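Side-chain contact in putative mandelate racemase (Zymomonas mobilis, PDB 2OX4), which probably acts as a magnesium-dependent lyase (dehydratase) of the mandelate racemase branch of the enolase superfamily: residues G185-S189 against E190-I194. Numbering follows the deposited sequence.
Sequences GPLPS and ETIKI
L187 and I192 meet methyl to methyl where a loop turns into a helix: CD1 of L187 lies 3.8 Å from CD1 of I192, and the two side chains cross at about a right angle. In I192 chi1 (-58°) sets CG1 anti to the carbonyl carbon, and the bend at chi2 then places CD1 against L187. The next pair, P188 and T191, packs obliquely: OG1 of T191 lies over one face of the pyrrolidine ring, toward its CB-CG-CD side, 3.7 Å from P188 CD. P188 is the N-cap residue, and its carbonyl starts the helical bonding: I192 N donates to P188 O in a nearly straight bond (3.3 Å, 172°). T191 N reaches the same oxygen only weakly. One residue on, K193 N donates to S189 O at 2.9 Å.

A polar cluster forms around E190. Its OE1 receives K193 NZ at 2.7 Å in a salt bridge, met from above the carboxylate plane, 36° out of it. A water accepts from S189 OG (2.7 Å) and donates to the same OE1, linking the first residue of the helix to this ion pair. The other oxygen, OE2, forms a salt bridge with R174, so both carboxylate oxygens face cationic groups, which would probably favour the charged form.

The contact begins helix 189-206, which leads into strand 211-215 of the enolase-type C-terminal barrel. I192 and L187 face helix 222-232, touching Q227 and S224 respectively, while S189 and E190 pack on D209 of a second subunit.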
loop_
_atom_site.group_PDB
_atom_site.type_symbol
_atom_site.label_atom_id
_atom_site.label_comp_id
_atom_site.label_asym_id
_atom_site.label_seq_id
_atom_site.Cartn_x
_atom_site.Cartn_y
_atom_site.Cartn_z
ATOM N N GLY C 185 23.349 15.824 -5.737
ATOM C CA GLY C 185 24.027 14.533 -5.927
ATOM C C GLY C 185 25.151 14.320 -4.920
ATOM O O GLY C 185 25.376 15.166 -4.052
ATOM N N PRO C 186 25.854 13.185 -5.011
ATOM C CA PRO C 186 26.883 12.919 -4.009
ATOM C C PRO C 186 27.934 14.033 -3.947
ATOM O O PRO C 186 28.371 14.548 -4.986
ATOM C CB PRO C 186 27.509 11.597 -4.478
ATOM C CG PRO C 186 26.421 10.937 -5.274
ATOM C CD PRO C 186 25.718 12.073 -5.976
ATOM N N LEU C 187 28.310 14.402 -2.729
ATOM C CA LEU C 187 29.141 15.591 -2.506
ATOM C C LEU C 187 30.620 15.211 -2.344
ATOM O O LEU C 187 30.925 14.128 -1.841
ATOM C CB LEU C 187 28.665 16.325 -1.243
ATOM C CG LEU C 187 27.293 17.002 -1.249
ATOM C CD1 LEU C 187 27.018 17.685 0.094
ATOM C CD2 LEU C 187 27.167 17.995 -2.391
ATOM N N PRO C 188 31.540 16.123 -2.736
ATOM C CA PRO C 188 32.961 15.919 -2.417
ATOM C C PRO C 188 33.235 15.900 -0.918
ATOM O O PRO C 188 32.535 16.559 -0.139
ATOM C CB PRO C 188 33.651 17.121 -3.071
ATOM C CG PRO C 188 32.669 17.661 -4.054
ATOM C CD PRO C 188 31.321 17.371 -3.487
ATOM N N SER C 189 34.255 15.146 -0.519
ATOM C CA SER C 189 34.675 15.098 0.875
ATOM C C SER C 189 34.939 16.500 1.434
ATOM O O SER C 189 34.539 16.792 2.563
ATOM C CB SER C 189 35.907 14.193 1.040
ATOM O OG SER C 189 36.532 14.381 2.301
ATOM N N GLU C 190 35.581 17.360 0.646
ATOM C CA GLU C 190 35.931 18.714 1.112
ATOM C C GLU C 190 34.704 19.575 1.425
ATOM O O GLU C 190 34.731 20.384 2.354
ATOM C CB GLU C 190 36.854 19.429 0.115
ATOM C CG GLU C 190 37.600 20.654 0.681
ATOM C CD GLU C 190 38.533 20.318 1.844
ATOM O OE1 GLU C 190 39.096 19.204 1.873
ATOM O OE2 GLU C 190 38.714 21.177 2.735
ATOM N N THR C 191 33.626 19.378 0.666
ATOM C CA THR C 191 32.368 20.099 0.900
ATOM C C THR C 191 31.729 19.678 2.214
ATOM O O THR C 191 31.290 20.518 3.007
ATOM C CB THR C 191 31.386 19.894 -0.256
ATOM O OG1 THR C 191 31.993 20.375 -1.458
ATOM C CG2 THR C 191 30.072 20.661 -0.011
ATOM N N ILE C 192 31.683 18.370 2.441
ATOM C CA ILE C 192 31.268 17.831 3.730
ATOM C C ILE C 192 32.103 18.432 4.871
ATOM O O ILE C 192 31.557 18.867 5.887
ATOM C CB ILE C 192 31.325 16.281 3.735
ATOM C CG1 ILE C 192 30.436 15.691 2.621
ATOM C CG2 ILE C 192 30.960 15.719 5.103
ATOM C CD1 ILE C 192 28.919 15.926 2.816
ATOM N N LYS C 193 33.420 18.491 4.675
ATOM C CA LYS C 193 34.329 19.041 5.689
ATOM C C LYS C 193 34.025 20.507 6.004
ATOM O O LYS C 193 34.000 20.887 7.173
ATOM C CB LYS C 193 35.792 18.871 5.260
ATOM C CG LYS C 193 36.809 19.330 6.309
ATOM C CD LYS C 193 37.930 18.317 6.506
ATOM C CE LYS C 193 39.194 18.733 5.775
ATOM N NZ LYS C 193 39.202 18.236 4.373
ATOM N N ILE C 194 33.804 21.313 4.966
ATOM C CA ILE C 194 33.449 22.736 5.122
ATOM C C ILE C 194 32.180 22.896 5.981
ATOM O O ILE C 194 32.149 23.700 6.921
ATOM C CB ILE C 194 33.278 23.433 3.752
ATOM C CG1 ILE C 194 34.644 23.685 3.096
ATOM C CG2 ILE C 194 32.563 24.764 3.890
ATOM C CD1 ILE C 194 34.562 24.035 1.616
HETATM O O HOH W 1 38.564 16.144 2.416
#